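Local coordinates for protein cytochrome P450 113A1 (Saccharopolyspora erythraea, PDB 2JJN) that hydroxylates erythromycin D at C-12 of its macrolactone ring to give erythromycin C, as a heme-dependent cytochrome P450 monooxygenase of antibiotic biosynthesis, at residues Arg373-Asp382 / Leu399-Arg408. The protein carries 2 engineered substitutions. Sequence-based numbering, arbitrary orientation. Where two conformers were deposited one is given.
Sequences RFGRLTVDRD and LPVLAGSSPR. With SO4 (sulfate ion), chain C.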
loop_
_atom_site.group_PDB
_atom_site.type_symbol
_atom_site.label_atom_id
_atom_site.label_comp_id
_atom_site.label_asym_id
_atom_site.label_seq_id
_atom_site.Cartn_x
_atom_site.Cartn_y
_atom_site.Cartn_z
ATOM N N ARG A 373 1.905 -24.596 7.408
ATOM C CA ARG A 373 1.004 -25.588 6.827
ATOM C C ARG A 373 1.605 -26.299 5.653
ATOM O O ARG A 373 1.483 -27.544 5.537
ATOM C CB ARG A 373 -0.355 -24.953 6.431
ATOM C CG ARG A 373 -1.319 -26.001 5.887
ATOM C CD ARG A 373 -2.726 -25.425 5.642
ATOM N NE ARG A 373 -3.542 -26.332 4.799
ATOM C CZ ARG A 373 -4.273 -27.352 5.243
ATOM N NH1 ARG A 373 -4.284 -27.696 6.542
ATOM N NH2 ARG A 373 -4.956 -28.092 4.376
ATOM N N PHE A 374 2.249 -25.561 4.767
ATOM C CA PHE A 374 2.588 -26.145 3.439
ATOM C C PHE A 374 4.101 -26.292 3.264
ATOM O O PHE A 374 4.538 -27.008 2.321
ATOM C CB PHE A 374 2.132 -25.189 2.358
ATOM C CG PHE A 374 0.638 -24.912 2.317
ATOM C CD1 PHE A 374 -0.292 -25.911 1.978
ATOM C CD2 PHE A 374 0.179 -23.633 2.604
ATOM C CE1 PHE A 374 -1.665 -25.638 1.885
ATOM C CE2 PHE A 374 -1.200 -23.321 2.506
ATOM C CZ PHE A 374 -2.132 -24.333 2.124
ATOM N N GLY A 375 4.878 -25.605 4.087
ATOM C CA GLY A 375 6.347 -25.485 3.887
ATOM C C GLY A 375 6.764 -24.537 2.767
ATOM O O GLY A 375 7.772 -23.859 2.890
ATOM N N ARG A 376 6.023 -24.542 1.667
ATOM C CA ARG A 376 6.241 -23.639 0.531
ATOM C C ARG A 376 4.990 -23.606 -0.353
ATOM O O ARG A 376 4.099 -24.466 -0.226
ATOM C CB ARG A 376 7.468 -24.102 -0.275
ATOM C CG ARG A 376 7.235 -25.454 -0.959
ATOM C CD ARG A 376 8.455 -25.897 -1.824
ATOM N NE ARG A 376 9.521 -26.266 -0.889
ATOM C CZ ARG A 376 10.727 -25.701 -0.779
ATOM N NH1 ARG A 376 11.190 -24.768 -1.617
ATOM N NH2 ARG A 376 11.529 -26.158 0.153
ATOM N N LEU A 377 4.913 -22.592 -1.198
ATOM C CA LEU A 377 3.942 -22.555 -2.286
ATOM C C LEU A 377 4.696 -22.198 -3.559
ATOM O O LEU A 377 5.750 -21.571 -3.491
ATOM C CB LEU A 377 2.918 -21.453 -2.055
ATOM C CG LEU A 377 1.992 -21.784 -0.896
ATOM C CD1 LEU A 377 1.111 -20.514 -0.635
ATOM C CD2 LEU A 377 1.074 -22.978 -1.165
ATOM N N THR A 378 4.156 -22.624 -4.708
ATOM C CA THR A 378 4.687 -22.159 -6.001
ATOM C C THR A 378 3.539 -21.574 -6.835
ATOM O O THR A 378 2.370 -21.903 -6.601
ATOM C CB THR A 378 5.315 -23.322 -6.797
ATOM O OG1 THR A 378 6.021 -22.811 -7.934
ATOM C CG2 THR A 378 4.220 -24.338 -7.307
ATOM N N VAL A 379 3.852 -20.620 -7.720
ATOM C CA VAL A 379 2.834 -20.025 -8.582
ATOM C C VAL A 379 2.452 -20.991 -9.711
ATOM O O VAL A 379 3.368 -21.525 -10.355
ATOM C CB VAL A 379 3.324 -18.639 -9.124
ATOM C CG1 VAL A 379 2.282 -18.072 -10.057
ATOM C CG2 VAL A 379 3.663 -17.741 -7.916
ATOM N N ASP A 380 1.143 -21.198 -9.900
ATOM C CA ASP A 380 0.532 -22.110 -10.928
ATOM C C ASP A 380 0.187 -21.310 -12.186
ATOM O O ASP A 380 -0.714 -20.425 -12.186
ATOM C CB ASP A 380 -0.720 -22.767 -10.300
ATOM C CG ASP A 380 -1.581 -23.601 -11.283
ATOM O OD1 ASP A 380 -1.103 -23.947 -12.398
ATOM O OD2 ASP A 380 -2.754 -23.925 -10.888
ATOM N N ARG A 381 0.882 -21.638 -13.271
ATOM C CA ARG A 381 0.593 -21.030 -14.575
ATOM C C ARG A 381 0.038 -22.042 -15.588
ATOM O O ARG A 381 0.183 -21.854 -16.807
ATOM C CB ARG A 381 1.836 -20.315 -15.112
ATOM C CG ARG A 381 2.382 -19.262 -14.117
ATOM C CD ARG A 381 3.491 -18.447 -14.720
ATOM N NE ARG A 381 3.917 -17.308 -13.890
ATOM C CZ ARG A 381 4.727 -17.392 -12.833
ATOM N NH1 ARG A 381 5.200 -18.560 -12.411
ATOM N NH2 ARG A 381 5.060 -16.291 -12.196
ATOM N N ASP A 382 -0.616 -23.093 -15.086
ATOM C CA ASP A 382 -1.193 -24.146 -15.951
ATOM C C ASP A 382 -2.255 -23.672 -16.952
ATOM O O ASP A 382 -2.370 -24.239 -18.050
ATOM C CB ASP A 382 -1.787 -25.284 -15.104
ATOM C CG ASP A 382 -0.724 -26.070 -14.350
ATOM O OD1 ASP A 382 -1.111 -26.868 -13.462
ATOM O OD2 ASP A 382 0.494 -25.879 -14.617
ATOM N N LEU A 399 -3.395 -14.952 -7.740
ATOM C CA LEU A 399 -2.136 -15.686 -7.686
ATOM C C LEU A 399 -2.466 -17.166 -7.429
ATOM O O LEU A 399 -2.461 -17.653 -6.305
ATOM C CB LEU A 399 -1.241 -15.133 -6.532
ATOM C CG LEU A 399 0.196 -15.652 -6.702
ATOM C CD1 LEU A 399 0.948 -14.896 -7.824
ATOM C CD2 LEU A 399 1.007 -15.558 -5.372
ATOM N N PRO A 400 -2.787 -17.896 -8.498
ATOM C CA PRO A 400 -2.994 -19.323 -8.349
ATOM C C PRO A 400 -1.718 -19.939 -7.853
ATOM O O PRO A 400 -0.621 -19.657 -8.376
ATOM C CB PRO A 400 -3.295 -19.782 -9.793
ATOM C CG PRO A 400 -3.675 -18.519 -10.532
ATOM C CD PRO A 400 -2.934 -17.401 -9.878
ATOM N N VAL A 401 -1.842 -20.749 -6.817
ATOM C CA VAL A 401 -0.661 -21.434 -6.287
ATOM C C VAL A 401 -0.915 -22.923 -6.155
ATOM O O VAL A 401 -2.059 -23.405 -6.136
ATOM C CB VAL A 401 -0.273 -20.861 -4.884
ATOM C CG1 VAL A 401 0.215 -19.402 -5.034
ATOM C CG2 VAL A 401 -1.509 -20.941 -3.927
ATOM N N LEU A 402 0.197 -23.647 -6.033
ATOM C CA LEU A 402 0.151 -25.089 -5.812
ATOM C C LEU A 402 0.997 -25.394 -4.595
ATOM O O LEU A 402 2.157 -24.946 -4.499
ATOM C CB LEU A 402 0.709 -25.829 -7.029
ATOM C CG LEU A 402 -0.056 -25.679 -8.343
ATOM C CD1 LEU A 402 0.789 -26.124 -9.540
ATOM C CD2 LEU A 402 -1.367 -26.426 -8.289
ATOM N N ALA A 403 0.411 -26.152 -3.664
ATOM C CA ALA A 403 1.132 -26.718 -2.534
ATOM C C ALA A 403 1.526 -28.153 -2.879
ATOM O O ALA A 403 0.638 -29.030 -3.021
ATOM C CB ALA A 403 0.217 -26.730 -1.306
ATOM N N GLY A 404 2.802 -28.415 -2.995
ATOM C CA GLY A 404 3.234 -29.799 -3.182
ATOM C C GLY A 404 3.112 -30.664 -1.928
ATOM O O GLY A 404 3.165 -31.911 -2.027
ATOM N N SER A 405 2.949 -30.020 -0.752
ATOM C CA SER A 405 2.807 -30.739 0.504
ATOM C C SER A 405 1.775 -30.005 1.350
ATOM O O SER A 405 1.710 -28.763 1.363
ATOM C CB SER A 405 4.163 -30.703 1.248
ATOM O OG SER A 405 5.188 -31.301 0.432
ATOM N N SER A 406 0.985 -30.803 2.076
ATOM C CA SER A 406 0.051 -30.238 3.062
ATOM C C SER A 406 -0.378 -31.328 4.009
ATOM O O SER A 406 -0.132 -32.519 3.748
ATOM C CB SER A 406 -1.193 -29.692 2.404
ATOM O OG SER A 406 -2.119 -30.760 2.146
ATOM N N PRO A 407 -0.996 -30.936 5.125
ATOM C CA PRO A 407 -1.472 -31.947 6.079
ATOM C C PRO A 407 -2.546 -32.847 5.557
ATOM O O PRO A 407 -2.857 -33.808 6.284
ATOM C CB PRO A 407 -2.005 -31.139 7.294
ATOM C CG PRO A 407 -1.242 -29.786 7.156
ATOM C CD PRO A 407 -1.173 -29.568 5.649
ATOM N N ARG A 408 -3.063 -32.601 4.327
ATOM C CA ARG A 408 -4.094 -33.484 3.775
ATOM C C ARG A 408 -3.513 -34.760 3.171
ATOM O O ARG A 408 -4.267 -35.737 2.933
ATOM C CB ARG A 408 -4.899 -32.773 2.686
ATOM C CG ARG A 408 -5.805 -31.657 3.143
ATOM C CD ARG A 408 -7.097 -32.191 3.688
ATOM N NE ARG A 408 -7.900 -32.846 2.665
ATOM C CZ ARG A 408 -8.060 -34.161 2.512
ATOM N NH1 ARG A 408 -7.494 -35.096 3.340
ATOM N NH2 ARG A 408 -8.818 -34.567 1.506
HETATM S S SO4 C . 3.935 -13.886 -15.037
HETATM O O1 SO4 C . 3.028 -15.011 -15.186
HETATM O O2 SO4 C . 3.156 -12.669 -15.072
HETATM O O3 SO4 C . 4.910 -13.877 -16.125
HETATM O O4 SO4 C . 4.705 -13.980 -13.791
HETATM O O HOH W 1 4.024 -27.236 -0.408
HETATM O O HOH W 2 4.416 -25.912 -3.226
HETATM O O HOH W 3 -3.781 -23.456 -8.423
#
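F374 and A403 make the tightest apolar meeting between 373-382 and 399-408, with F374 CD1 3.4 Å from A403 CB. The phenyl ring is sandwiched within its own segment, R373 CG over the centre of one face and L377 CD2 toward the rim of the other. L377 CD2 also touches A403 CB, so the small methyl meets both the ring and the leucine. S405 O lies at the ring edge, in plane, where the CH groups suit a carbonyl oxygen. At the other end of the buried side, V379 CG2 meets L399 CD1 at 3.9 Å, the two side chains crossing at about a right angle; L377 and L399 both pack on V254 of helix 228-259.

Backbone bonds set the register. T378 and L402 form a hydrogen-bonded antiparallel pair (T378 N to L402 O 3.1 Å, L402 N to T378 O 2.8 Å), and D380 N adds a nearly straight bond to P400 O (173°). Proline, which has no N-H to give, can serve at 400 because it is the carbonyl that pairs with D380.

The outer side is looser and wetter. With CG anti to the backbone N (chi1 172°), D380 lies obliquely across L402, CB 3.6 Å from L402 CG. Its OD1 accepts from D382 N in an Asx turn, while OD2 takes a water that also donates to V401 O. Where the strands part, another water lies 2.8 Å from both F374 O and R376 O and accepts from S405 N. At the far end P407 CD lies over one face of the extended R373 side chain's guanidinium, toward its rim, 3.7 Å from R373 NH1, while S406 OG accepts from R408 N in an ST turn and is also hydrogen-bonded to E131.

Strand 400-402 runs between 378-379 and 132-134 in the small three-stranded antiparallel sheet characteristic of the cytochrome P450 fold; its two C-terminal strands follow helix 356-374, away from the heme.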